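PDB 6VHF: PHD-type domain-containing protein from Chaetomium thermophilum, which integrates as the Cfp1 subunit into the histone H3K4 methyltransferase complex COMPASS through this RbBP5-interacting domain, an integration stabilised by a single zinc finger. Local coordinates for residues 55-60 with 136-141; 28-33 with 63-68; 22-27 with 155-160; 42-47 with 124-129. All blocks are in the same frame, centred on the assembly; numbering follows the deposited sequence.

Contact 1: 55-60 with 136-141; sequences DICGYD and KPHNGW. With ZN (zinc ion), chain B.
Cys-57 and His-138 meet at a zinc ion. Cys-57 SG binds the metal at 2.4 Å and His-138 ND1 at 2.2 Å. Tyr-59 lies flat on the imidazole. The ring centroids of Tyr-59 and His-138 are 3.9 Å apart, with the planes at 14°, a face-to-face stack that probably limits how the metal-bound imidazole can turn. The same tyrosine turns its edge to the face of Trp-141 in a T-shaped pair: its CD2 is 3.6 Å from Trp-141 CG, and the planes are nearly perpendicular, at 87°. Tyr-59 CB adds a CH-pi contact over the five-membered ring. Trp-141 has its CG between the backbone N and the carbonyl carbon, chi1 57°. This turns the indole toward the loop 55-60. Its NE1 then donates to Cys-57 O at 3.1 Å. The bond is nearly straight, and the donor sits above the carbonyl plane. Tyr-59 N points a weak bond at the metal-bound Cys-57 SG, 3.6 Å away. The phenol OH of Tyr-59 is hydrogen-bonded to Asp-64. Further in, Trp-141 touches Ala-37 and Ile-38 of helix 4-46.

The tight part is therefore the zinc and the three rings. The turn that begins at Lys-136 is looser. Lys-136, Pro-137, Asn-139 and Gly-140 are exposed and do not touch the loop 55-60, and Lys-136 NZ makes a weak bond to Asn-139 OD1. Cys-130 and Cys-135 complete the ligand set. The arrangement is a single-zinc finger with three cysteines and one histidine, braced by an aromatic cluster.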
loop_
_atom_site.group_PDB
_atom_site.type_symbol
_atom_site.label_atom_id
_atom_site.label_comp_id
_atom_site.label_asym_id
_atom_site.label_seq_id
_atom_site.Cartn_x
_atom_site.Cartn_y
_atom_site.Cartn_z
ATOM N N ASP A 55 2.455 16.259 22.707
ATOM C CA ASP A 55 3.577 16.440 21.795
ATOM C C ASP A 55 4.236 15.121 21.421
ATOM O O ASP A 55 5.135 15.121 20.574
ATOM C CB ASP A 55 4.636 17.358 22.429
ATOM C CG ASP A 55 4.062 18.668 22.917
ATOM O OD1 ASP A 55 4.289 19.019 24.102
ATOM O OD2 ASP A 55 3.396 19.357 22.114
ATOM N N ILE A 56 3.845 14.016 22.063
ATOM C CA ILE A 56 4.465 12.721 21.791
ATOM C C ILE A 56 4.289 12.344 20.322
ATOM O O ILE A 56 3.202 12.499 19.750
ATOM C CB ILE A 56 3.867 11.657 22.726
ATOM C CG1 ILE A 56 4.626 11.625 24.048
ATOM C CG2 ILE A 56 3.830 10.276 22.055
ATOM C CD1 ILE A 56 6.066 11.231 23.898
ATOM N N CYS A 57 5.370 11.855 19.704
ATOM C CA CYS A 57 5.333 11.434 18.304
ATOM C C CYS A 57 4.382 10.258 18.111
ATOM O O CYS A 57 3.356 10.376 17.432
ATOM C CB CYS A 57 6.734 11.067 17.821
ATOM S SG CYS A 57 6.736 10.368 16.109
ATOM N N GLY A 58 4.700 9.117 18.723
ATOM C CA GLY A 58 3.804 7.981 18.725
ATOM C C GLY A 58 3.992 7.005 17.577
ATOM O O GLY A 58 3.303 5.978 17.543
ATOM N N TYR A 59 4.907 7.295 16.654
ATOM C CA TYR A 59 5.208 6.405 15.541
ATOM C C TYR A 59 5.553 5.008 16.040
ATOM O O TYR A 59 6.413 4.838 16.908
ATOM C CB TYR A 59 6.366 6.994 14.729
ATOM C CG TYR A 59 6.714 6.267 13.460
ATOM C CD1 TYR A 59 7.688 5.280 13.453
ATOM C CD2 TYR A 59 6.101 6.588 12.261
ATOM C CE1 TYR A 59 8.030 4.627 12.304
ATOM C CE2 TYR A 59 6.440 5.936 11.093
ATOM C CZ TYR A 59 7.408 4.951 11.120
ATOM O OH TYR A 59 7.762 4.276 9.961
ATOM N N ASP A 60 4.865 4.013 15.492
ATOM C CA ASP A 60 5.110 2.612 15.796
ATOM C C ASP A 60 6.165 2.040 14.847
ATOM O O ASP A 60 6.145 2.307 13.640
ATOM C CB ASP A 60 3.807 1.822 15.667
ATOM C CG ASP A 60 3.860 0.483 16.350
ATOM O OD1 ASP A 60 4.701 -0.359 15.957
ATOM O OD2 ASP A 60 3.038 0.262 17.274
ATOM N N LYS A 136 10.562 14.897 14.120
ATOM C CA LYS A 136 10.794 15.384 12.763
ATOM C C LYS A 136 11.148 14.260 11.788
ATOM O O LYS A 136 10.748 14.327 10.619
ATOM C CB LYS A 136 11.884 16.463 12.759
ATOM C CG LYS A 136 11.452 17.789 13.396
ATOM C CD LYS A 136 9.987 18.099 13.110
ATOM C CE LYS A 136 9.679 19.575 13.263
ATOM N NZ LYS A 136 8.292 19.868 12.815
ATOM N N PRO A 137 11.904 13.233 12.200
ATOM C CA PRO A 137 12.014 12.035 11.349
ATOM C C PRO A 137 10.674 11.385 11.022
ATOM O O PRO A 137 10.532 10.773 9.951
ATOM C CB PRO A 137 12.899 11.099 12.183
ATOM C CG PRO A 137 13.741 12.015 12.989
ATOM C CD PRO A 137 12.904 13.223 13.287
ATOM N N HIS A 138 9.690 11.489 11.924
ATOM C CA HIS A 138 8.353 10.943 11.724
ATOM C C HIS A 138 7.300 12.041 11.644
ATOM O O HIS A 138 6.111 11.772 11.833
ATOM C CB HIS A 138 7.993 9.959 12.844
ATOM C CG HIS A 138 9.038 8.924 13.116
ATOM N ND1 HIS A 138 9.342 8.493 14.388
ATOM C CD2 HIS A 138 9.836 8.216 12.281
ATOM C CE1 HIS A 138 10.289 7.575 14.329
ATOM N NE2 HIS A 138 10.606 7.388 13.062
ATOM N N ASN A 139 7.725 13.274 11.392
ATOM C CA ASN A 139 6.836 14.428 11.371
ATOM C C ASN A 139 5.600 14.176 10.515
ATOM O O ASN A 139 5.710 13.891 9.319
ATOM C CB ASN A 139 7.612 15.633 10.841
ATOM C CG ASN A 139 6.807 16.910 10.884
ATOM O OD1 ASN A 139 6.185 17.236 11.899
ATOM N ND2 ASN A 139 6.793 17.635 9.766
ATOM N N GLY A 140 4.428 14.278 11.136
ATOM C CA GLY A 140 3.162 14.113 10.429
ATOM C C GLY A 140 2.920 12.732 9.850
ATOM O O GLY A 140 2.325 12.614 8.771
ATOM N N TRP A 141 3.352 11.678 10.543
ATOM C CA TRP A 141 3.298 10.352 9.939
ATOM C C TRP A 141 1.860 9.895 9.706
ATOM O O TRP A 141 1.566 9.266 8.680
ATOM C CB TRP A 141 4.057 9.338 10.796
ATOM C CG TRP A 141 3.598 9.202 12.245
ATOM C CD1 TRP A 141 4.121 9.846 13.338
ATOM C CD2 TRP A 141 2.563 8.337 12.749
ATOM N NE1 TRP A 141 3.466 9.446 14.477
ATOM C CE2 TRP A 141 2.507 8.523 14.145
ATOM C CE3 TRP A 141 1.682 7.425 12.151
ATOM C CZ2 TRP A 141 1.603 7.839 14.956
ATOM C CZ3 TRP A 141 0.782 6.747 12.953
ATOM C CH2 TRP A 141 0.750 6.958 14.349
HETATM ZN ZN ZN B . 9.120 10.039 15.878
#

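Contact 2: 28-33 with 63-68; sequences RQMLQL and LDTVGA
Leu-33 N donates to Gln-29 O at 2.9 Å, an ordinary helical bond. It holds the turn from which Leu-33 reaches Leu-63. Across the contact the meeting is apolar. Leu-33 CG lies 3.8 Å from Leu-63 CD2, and the two side chains meet at a slant. Leu-33 CD2 also comes within 4.2 Å of Val-66 CG2. One helical turn back, Met-30 bends at both its second and third torsions. The bend lays its SD alongside the valine, 3.6 Å from Val-66 CG2. Their side chains run past each other in opposite directions. Thr-65 stands across the end of the methionine, with its CG2 4.0 Å from Met-30 SD. Its methyl is anti to the backbone N and faces the sulfur, while its OG1 is hydrogen-bonded to Arg-62 O. With an alanine in place of Met-30, the chain beyond CB is gone, which is likely to leave a gap beside Val-66 CG2 and Thr-65 CG2. Leu-63 also touches Trp-141, and Val-66 touches Val-149, both of helix 141-177. The local axes of 28-33 and 64-68 approach to 10.2 Å, N-to-C directions 158° apart. This is antiparallel helix packing, with helix 64-77 set against both long helices of a bundle.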
loop_
_atom_site.group_PDB
_atom_site.type_symbol
_atom_site.label_atom_id
_atom_site.label_comp_id
_atom_site.label_asym_id
_atom_site.label_seq_id
_atom_site.Cartn_x
_atom_site.Cartn_y
_atom_site.Cartn_z
ATOM N N ARG A 28 -4.679 -2.099 2.107
ATOM C CA ARG A 28 -5.769 -1.889 3.048
ATOM C C ARG A 28 -5.343 -2.274 4.459
ATOM O O ARG A 28 -5.734 -1.621 5.424
ATOM C CB ARG A 28 -7.014 -2.674 2.620
ATOM C CG ARG A 28 -7.523 -2.308 1.230
ATOM C CD ARG A 28 -8.985 -2.691 0.966
ATOM N NE ARG A 28 -9.309 -2.436 -0.440
ATOM C CZ ARG A 28 -9.762 -1.273 -0.908
ATOM N NH1 ARG A 28 -9.946 -0.269 -0.067
ATOM N NH2 ARG A 28 -10.020 -1.102 -2.214
ATOM N N GLN A 29 -4.524 -3.320 4.587
ATOM C CA GLN A 29 -3.997 -3.734 5.879
ATOM C C GLN A 29 -2.963 -2.758 6.410
ATOM O O GLN A 29 -2.853 -2.589 7.630
ATOM C CB GLN A 29 -3.375 -5.118 5.781
ATOM C CG GLN A 29 -4.394 -6.207 5.609
ATOM C CD GLN A 29 -3.751 -7.538 5.342
ATOM O OE1 GLN A 29 -4.186 -8.277 4.469
ATOM N NE2 GLN A 29 -2.694 -7.851 6.093
ATOM N N MET A 30 -2.189 -2.117 5.529
ATOM C CA MET A 30 -1.347 -1.025 6.004
ATOM C C MET A 30 -2.204 0.098 6.580
ATOM O O MET A 30 -1.847 0.704 7.600
ATOM C CB MET A 30 -0.448 -0.517 4.878
ATOM C CG MET A 30 0.562 -1.554 4.355
ATOM S SD MET A 30 1.754 -2.104 5.626
ATOM C CE MET A 30 0.966 -3.545 6.355
ATOM N N LEU A 31 -3.365 0.362 5.975
ATOM C CA LEU A 31 -4.241 1.372 6.550
ATOM C C LEU A 31 -4.721 0.956 7.936
ATOM O O LEU A 31 -4.807 1.792 8.836
ATOM C CB LEU A 31 -5.414 1.672 5.627
ATOM C CG LEU A 31 -4.969 2.392 4.345
ATOM C CD1 LEU A 31 -6.062 2.415 3.267
ATOM C CD2 LEU A 31 -4.479 3.796 4.655
ATOM N N GLN A 32 -4.998 -0.330 8.148
ATOM C CA GLN A 32 -5.372 -0.751 9.498
ATOM C C GLN A 32 -4.208 -0.589 10.462
ATOM O O GLN A 32 -4.391 -0.122 11.597
ATOM C CB GLN A 32 -5.845 -2.198 9.511
ATOM C CG GLN A 32 -7.021 -2.505 8.604
ATOM C CD GLN A 32 -7.548 -3.901 8.859
ATOM O OE1 GLN A 32 -7.113 -4.861 8.234
ATOM N NE2 GLN A 32 -8.466 -4.024 9.807
ATOM N N LEU A 33 -3.008 -0.985 10.034
ATOM C CA LEU A 33 -1.825 -0.808 10.870
ATOM C C LEU A 33 -1.655 0.652 11.275
ATOM O O LEU A 33 -1.413 0.962 12.446
ATOM C CB LEU A 33 -0.593 -1.305 10.119
ATOM C CG LEU A 33 0.762 -1.119 10.790
ATOM C CD1 LEU A 33 0.823 -1.922 12.086
ATOM C CD2 LEU A 33 1.896 -1.520 9.830
ATOM N N LEU A 63 5.368 0.466 11.525
ATOM C CA LEU A 63 5.009 1.304 10.389
ATOM C C LEU A 63 6.112 1.368 9.338
ATOM O O LEU A 63 5.876 1.909 8.253
ATOM C CB LEU A 63 4.650 2.719 10.855
ATOM C CG LEU A 63 3.382 2.816 11.723
ATOM C CD1 LEU A 63 3.232 4.186 12.366
ATOM C CD2 LEU A 63 2.126 2.474 10.934
ATOM N N ASP A 64 7.300 0.829 9.624
ATOM C CA ASP A 64 8.325 0.749 8.596
ATOM C C ASP A 64 7.928 -0.222 7.493
ATOM O O ASP A 64 8.351 -0.050 6.344
ATOM C CB ASP A 64 9.654 0.348 9.219
ATOM C CG ASP A 64 10.162 1.382 10.190
ATOM O OD1 ASP A 64 9.550 2.472 10.280
ATOM O OD2 ASP A 64 11.161 1.102 10.875
ATOM N N THR A 65 7.116 -1.236 7.825
ATOM C CA THR A 65 6.508 -2.095 6.811
ATOM C C THR A 65 5.821 -1.276 5.727
ATOM O O THR A 65 5.888 -1.619 4.543
ATOM C CB THR A 65 5.504 -3.037 7.471
ATOM O OG1 THR A 65 6.118 -3.647 8.605
ATOM C CG2 THR A 65 5.078 -4.124 6.513
ATOM N N VAL A 66 5.158 -0.182 6.118
ATOM C CA VAL A 66 4.478 0.659 5.140
ATOM C C VAL A 66 5.467 1.182 4.113
ATOM O O VAL A 66 5.140 1.288 2.925
ATOM C CB VAL A 66 3.730 1.803 5.850
ATOM C CG1 VAL A 66 3.197 2.803 4.844
ATOM C CG2 VAL A 66 2.619 1.249 6.693
ATOM N N GLY A 67 6.700 1.477 4.541
ATOM C CA GLY A 67 7.701 1.978 3.608
ATOM C C GLY A 67 8.035 0.990 2.501
ATOM O O GLY A 67 8.108 1.359 1.326
ATOM N N ALA A 68 8.248 -0.279 2.864
ATOM C CA ALA A 68 8.570 -1.290 1.859
ATOM C C ALA A 68 7.346 -1.726 1.064
ATOM O O ALA A 68 7.475 -2.057 -0.120
ATOM C CB ALA A 68 9.215 -2.512 2.513
#

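Contact 3: 22-27 with 155-160; sequences EQIALC and ELALQI
This is apolar packing between two antiparallel helices, the long helix 4-46 and the long helix 141-177, away from the zinc site. The local axes come within 10.1 Å, with N-to-C directions 165° apart. Ile-24 and Leu-156 form its centre. Ile-24 CG1 rests 3.5 Å from Leu-156 CB, and the two side chains pass in opposite directions. Ile-24 extends its chain, chi2 171°, so that CD1 reaches past the leucine. Ile-24 CD1 lies 3.7 Å from Ala-157 N and 4.2 Å from Ile-160 CD1. Leu-156 CD1 also touches Gln-23 CG at 3.7 Å and Cys-27 SG at 3.9 Å. Gln-23 thus offers only the foot of its chain. Bent at its second torsion, it leads its amide away, and NE2 is hydrogen-bonded to Ser-73 OG. A glycine in place of Ile-24 would remove the whole side chain, and would probably leave Leu-156 CB and Ile-160 CD1 without this partner. Gln-23 and Leu-156 both touch helix 64-77, the glutamine at Phe-72 and Leu-76, the leucine at Ser-73. The contact therefore joins the two long helices beside the shorter helix 64-77.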
loop_
_atom_site.group_PDB
_atom_site.type_symbol
_atom_site.label_atom_id
_atom_site.label_comp_id
_atom_site.label_asym_id
_atom_site.label_seq_id
_atom_site.Cartn_x
_atom_site.Cartn_y
_atom_site.Cartn_z
ATOM N N GLU A 22 -3.858 -8.336 -4.965
ATOM C CA GLU A 22 -3.213 -8.716 -3.712
ATOM C C GLU A 22 -2.412 -7.554 -3.124
ATOM O O GLU A 22 -2.394 -7.357 -1.903
ATOM C CB GLU A 22 -2.325 -9.937 -3.944
ATOM C CG GLU A 22 -3.122 -11.221 -4.200
ATOM C CD GLU A 22 -2.390 -12.234 -5.084
ATOM O OE1 GLU A 22 -3.080 -13.091 -5.682
ATOM O OE2 GLU A 22 -1.134 -12.183 -5.186
ATOM N N GLN A 23 -1.759 -6.757 -3.970
ATOM C CA GLN A 23 -1.070 -5.585 -3.434
ATOM C C GLN A 23 -2.059 -4.582 -2.828
ATOM O O GLN A 23 -1.756 -3.928 -1.816
ATOM C CB GLN A 23 -0.226 -4.922 -4.521
ATOM C CG GLN A 23 0.721 -3.813 -4.018
ATOM C CD GLN A 23 1.693 -4.288 -2.931
ATOM O OE1 GLN A 23 1.860 -5.482 -2.708
ATOM N NE2 GLN A 23 2.327 -3.344 -2.245
ATOM N N ILE A 24 -3.241 -4.435 -3.431
ATOM C CA ILE A 24 -4.224 -3.512 -2.875
ATOM C C ILE A 24 -4.707 -4.014 -1.523
ATOM O O ILE A 24 -4.861 -3.225 -0.575
ATOM C CB ILE A 24 -5.383 -3.302 -3.858
ATOM C CG1 ILE A 24 -4.959 -2.344 -4.986
ATOM C CG2 ILE A 24 -6.615 -2.794 -3.127
ATOM C CD1 ILE A 24 -5.956 -2.214 -6.159
ATOM N N ALA A 25 -4.947 -5.327 -1.409
ATOM C CA ALA A 25 -5.281 -5.925 -0.117
ATOM C C ALA A 25 -4.208 -5.626 0.926
ATOM O O ALA A 25 -4.521 -5.226 2.064
ATOM C CB ALA A 25 -5.468 -7.437 -0.264
ATOM N N LEU A 26 -2.937 -5.809 0.559
ATOM C CA LEU A 26 -1.858 -5.458 1.477
ATOM C C LEU A 26 -1.978 -4.005 1.912
ATOM O O LEU A 26 -1.813 -3.699 3.094
ATOM C CB LEU A 26 -0.493 -5.716 0.838
ATOM C CG LEU A 26 0.724 -5.296 1.664
ATOM C CD1 LEU A 26 0.617 -5.832 3.102
ATOM C CD2 LEU A 26 2.033 -5.738 1.028
ATOM N N CYS A 27 -2.311 -3.112 0.969
ATOM C CA CYS A 27 -2.428 -1.686 1.250
ATOM C C CYS A 27 -3.550 -1.397 2.242
ATOM O O CYS A 27 -3.408 -0.534 3.121
ATOM C CB CYS A 27 -2.663 -0.918 -0.051
ATOM S SG CYS A 27 -1.173 -0.621 -1.059
ATOM N N GLU A 155 -3.586 4.204 -7.606
ATOM C CA GLU A 155 -2.669 3.924 -8.701
ATOM C C GLU A 155 -2.742 2.454 -9.131
ATOM O O GLU A 155 -2.842 2.151 -10.326
ATOM C CB GLU A 155 -1.254 4.309 -8.287
ATOM C CG GLU A 155 -1.056 5.799 -8.086
ATOM C CD GLU A 155 -1.205 6.598 -9.386
ATOM O OE1 GLU A 155 -1.202 5.996 -10.488
ATOM O OE2 GLU A 155 -1.280 7.841 -9.307
ATOM N N LEU A 156 -2.723 1.531 -8.161
ATOM C CA LEU A 156 -2.829 0.110 -8.462
ATOM C C LEU A 156 -4.144 -0.219 -9.157
ATOM O O LEU A 156 -4.172 -1.056 -10.062
ATOM C CB LEU A 156 -2.699 -0.706 -7.174
ATOM C CG LEU A 156 -1.355 -0.641 -6.456
ATOM C CD1 LEU A 156 -1.511 -1.032 -4.963
ATOM C CD2 LEU A 156 -0.332 -1.499 -7.148
ATOM N N ALA A 157 -5.255 0.403 -8.724
ATOM C CA ALA A 157 -6.533 0.156 -9.390
ATOM C C ALA A 157 -6.533 0.714 -10.809
ATOM O O ALA A 157 -7.096 0.098 -11.717
ATOM C CB ALA A 157 -7.696 0.745 -8.580
ATOM N N LEU A 158 -5.919 1.882 -11.014
ATOM C CA LEU A 158 -5.728 2.411 -12.363
ATOM C C LEU A 158 -4.976 1.413 -13.242
ATOM O O LEU A 158 -5.389 1.132 -14.374
ATOM C CB LEU A 158 -4.966 3.729 -12.292
ATOM C CG LEU A 158 -4.690 4.540 -13.558
ATOM C CD1 LEU A 158 -4.683 6.011 -13.171
ATOM C CD2 LEU A 158 -3.359 4.147 -14.224
ATOM N N GLN A 159 -3.862 0.875 -12.734
ATOM C CA GLN A 159 -3.114 -0.143 -13.467
ATOM C C GLN A 159 -3.998 -1.328 -13.849
ATOM O O GLN A 159 -3.915 -1.829 -14.972
ATOM C CB GLN A 159 -1.919 -0.621 -12.643
ATOM C CG GLN A 159 -0.867 0.455 -12.392
ATOM C CD GLN A 159 -0.033 0.777 -13.636
ATOM O OE1 GLN A 159 1.002 0.154 -13.883
ATOM N NE2 GLN A 159 -0.483 1.758 -14.416
ATOM N N ILE A 160 -4.856 -1.791 -12.935
ATOM C CA ILE A 160 -5.733 -2.902 -13.299
ATOM C C ILE A 160 -6.612 -2.513 -14.484
ATOM O O ILE A 160 -6.785 -3.292 -15.434
ATOM C CB ILE A 160 -6.568 -3.359 -12.088
ATOM C CG1 ILE A 160 -5.734 -4.236 -11.150
ATOM C CG2 ILE A 160 -7.820 -4.109 -12.543
ATOM C CD1 ILE A 160 -6.344 -4.366 -9.690
#

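Contact 4: 42-47 with 124-129; sequences EAAIAA and PRTAGM
Ala-44 CB points from helix 4-46 at Arg-125 O, Thr-126 and Met-129. Arg-125 O is 3.8 Å from Ala-44 CB. Thr-126 CG2 approaches the same methyl to 4.0 Å. Thr-126 puts its hydroxyl between the backbone N and the carbonyl carbon, chi1 65°. That turns CG2 toward the helix, while OG1 makes a weak bond to Asp-123 O. Met-129 runs out straight through its first two torsions and bends at the third, chi3 -70°. The bend brings SD and CE to the alanine: Met-129 SD is 4.1 Å and CE 4.0 Å from Ala-44 CB. Further along the helix, Ala-47 CB lies 4.0 Å from Arg-125 NH1. Arg-125 also bends at its third torsion. Its guanidinium is held by a salt bridge from NH2 to Asp-123. This side of the contact is exposed, whereas Ala-44, Thr-126 and Met-129 are buried. A type II turn from Thr-126 to Met-129 sets both side chains against Ala-44, and Met-129 directly precedes the zinc ligand Cys-130. The chemistry implies a contact of methyls and a thioether against a small-residue helix face, with the arginine's charge probably balanced by Asp-123 in its own loop.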
loop_
_atom_site.group_PDB
_atom_site.type_symbol
_atom_site.label_atom_id
_atom_site.label_comp_id
_atom_site.label_asym_id
_atom_site.label_seq_id
_atom_site.Cartn_x
_atom_site.Cartn_y
_atom_site.Cartn_z
ATOM N N GLU A 42 -3.157 7.501 20.880
ATOM C CA GLU A 42 -4.182 8.183 21.660
ATOM C C GLU A 42 -4.368 7.520 23.022
ATOM O O GLU A 42 -4.569 8.212 24.024
ATOM C CB GLU A 42 -5.497 8.224 20.875
ATOM C CG GLU A 42 -6.698 8.727 21.679
ATOM C CD GLU A 42 -8.056 8.410 21.028
ATOM O OE1 GLU A 42 -9.106 8.703 21.668
ATOM O OE2 GLU A 42 -8.070 7.852 19.902
ATOM N N ALA A 43 -4.266 6.184 23.099
ATOM C CA ALA A 43 -4.424 5.549 24.407
ATOM C C ALA A 43 -3.286 5.930 25.361
ATOM O O ALA A 43 -3.527 6.198 26.548
ATOM C CB ALA A 43 -4.510 4.031 24.281
ATOM N N ALA A 44 -2.040 5.937 24.868
ATOM C CA ALA A 44 -0.903 6.289 25.723
ATOM C C ALA A 44 -1.025 7.717 26.252
ATOM O O ALA A 44 -0.714 7.986 27.418
ATOM C CB ALA A 44 0.406 6.100 24.949
ATOM N N ILE A 45 -1.509 8.640 25.421
ATOM C CA ILE A 45 -1.690 10.009 25.888
ATOM C C ILE A 45 -2.845 10.090 26.887
ATOM O O ILE A 45 -2.754 10.791 27.906
ATOM C CB ILE A 45 -1.880 10.956 24.693
ATOM C CG1 ILE A 45 -0.587 11.023 23.888
ATOM C CG2 ILE A 45 -2.226 12.360 25.158
ATOM C CD1 ILE A 45 -0.724 11.764 22.589
ATOM N N ALA A 46 -3.926 9.342 26.648
ATOM C CA ALA A 46 -5.063 9.388 27.566
ATOM C C ALA A 46 -4.744 8.762 28.924
ATOM O O ALA A 46 -5.403 9.095 29.926
ATOM C CB ALA A 46 -6.279 8.695 26.943
ATOM N N ALA A 47 -3.750 7.874 28.989
ATOM C CA ALA A 47 -3.461 7.176 30.239
ATOM C C ALA A 47 -2.776 8.063 31.269
ATOM O O ALA A 47 -2.631 7.645 32.423
ATOM C CB ALA A 47 -2.587 5.944 29.965
ATOM N N PRO A 124 3.803 -1.867 28.075
ATOM C CA PRO A 124 3.066 -2.302 26.877
ATOM C C PRO A 124 2.300 -1.182 26.214
ATOM O O PRO A 124 1.997 -1.280 25.016
ATOM C CB PRO A 124 2.107 -3.373 27.416
ATOM C CG PRO A 124 2.573 -3.697 28.780
ATOM C CD PRO A 124 3.290 -2.495 29.303
ATOM N N ARG A 125 1.967 -0.116 26.950
ATOM C CA ARG A 125 1.208 0.969 26.345
ATOM C C ARG A 125 2.046 1.775 25.364
ATOM O O ARG A 125 1.478 2.481 24.525
ATOM C CB ARG A 125 0.630 1.898 27.420
ATOM C CG ARG A 125 -0.341 1.215 28.379
ATOM C CD ARG A 125 -0.555 2.044 29.667
ATOM N NE ARG A 125 0.697 2.253 30.398
ATOM C CZ ARG A 125 0.800 2.944 31.543
ATOM N NH1 ARG A 125 -0.271 3.522 32.101
ATOM N NH2 ARG A 125 1.990 3.071 32.128
ATOM N N THR A 126 3.379 1.708 25.469
ATOM C CA THR A 126 4.269 2.509 24.635
ATOM C C THR A 126 5.368 1.684 23.977
ATOM O O THR A 126 6.291 2.265 23.398
ATOM C CB THR A 126 4.916 3.617 25.465
ATOM O OG1 THR A 126 5.763 3.018 26.452
ATOM C CG2 THR A 126 3.858 4.472 26.151
ATOM N N ALA A 127 5.324 0.361 24.082
ATOM C CA ALA A 127 6.388 -0.467 23.529
ATOM C C ALA A 127 6.369 -0.390 22.010
ATOM O O ALA A 127 5.320 -0.553 21.383
ATOM C CB ALA A 127 6.231 -1.920 23.980
ATOM N N GLY A 128 7.537 -0.162 21.419
ATOM C CA GLY A 128 7.616 0.046 19.992
ATOM C C GLY A 128 7.256 1.443 19.555
ATOM O O GLY A 128 7.265 1.725 18.352
ATOM N N MET A 129 6.951 2.331 20.493
ATOM C CA MET A 129 6.427 3.648 20.181
ATOM C C MET A 129 7.537 4.678 20.315
ATOM O O MET A 129 8.363 4.596 21.226
ATOM C CB MET A 129 5.254 3.980 21.108
ATOM C CG MET A 129 4.358 5.098 20.642
ATOM S SD MET A 129 3.121 5.572 21.877
ATOM C CE MET A 129 2.012 4.166 21.902
#

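From the N terminus, helix 4-46 supplies the first segment of contact 3, then of contact 2, then of contact 4. The loop after it opens contact 1. Contact 2 closes first, when helix 64-77 folds back on helix 4-46. After the unmodelled region, 124-129 closes contact 4, and 136-141 closes contact 1. Contact 3 closes last, on helix 141-177, and the other three nest inside it. Contacts 1, 2 and 4 all cross one another. Contact 1 touches both crossing partners, contact 4 through Gly-58 with Met-129. The zinc-bound loops are thus tied to one end of the helical bundle.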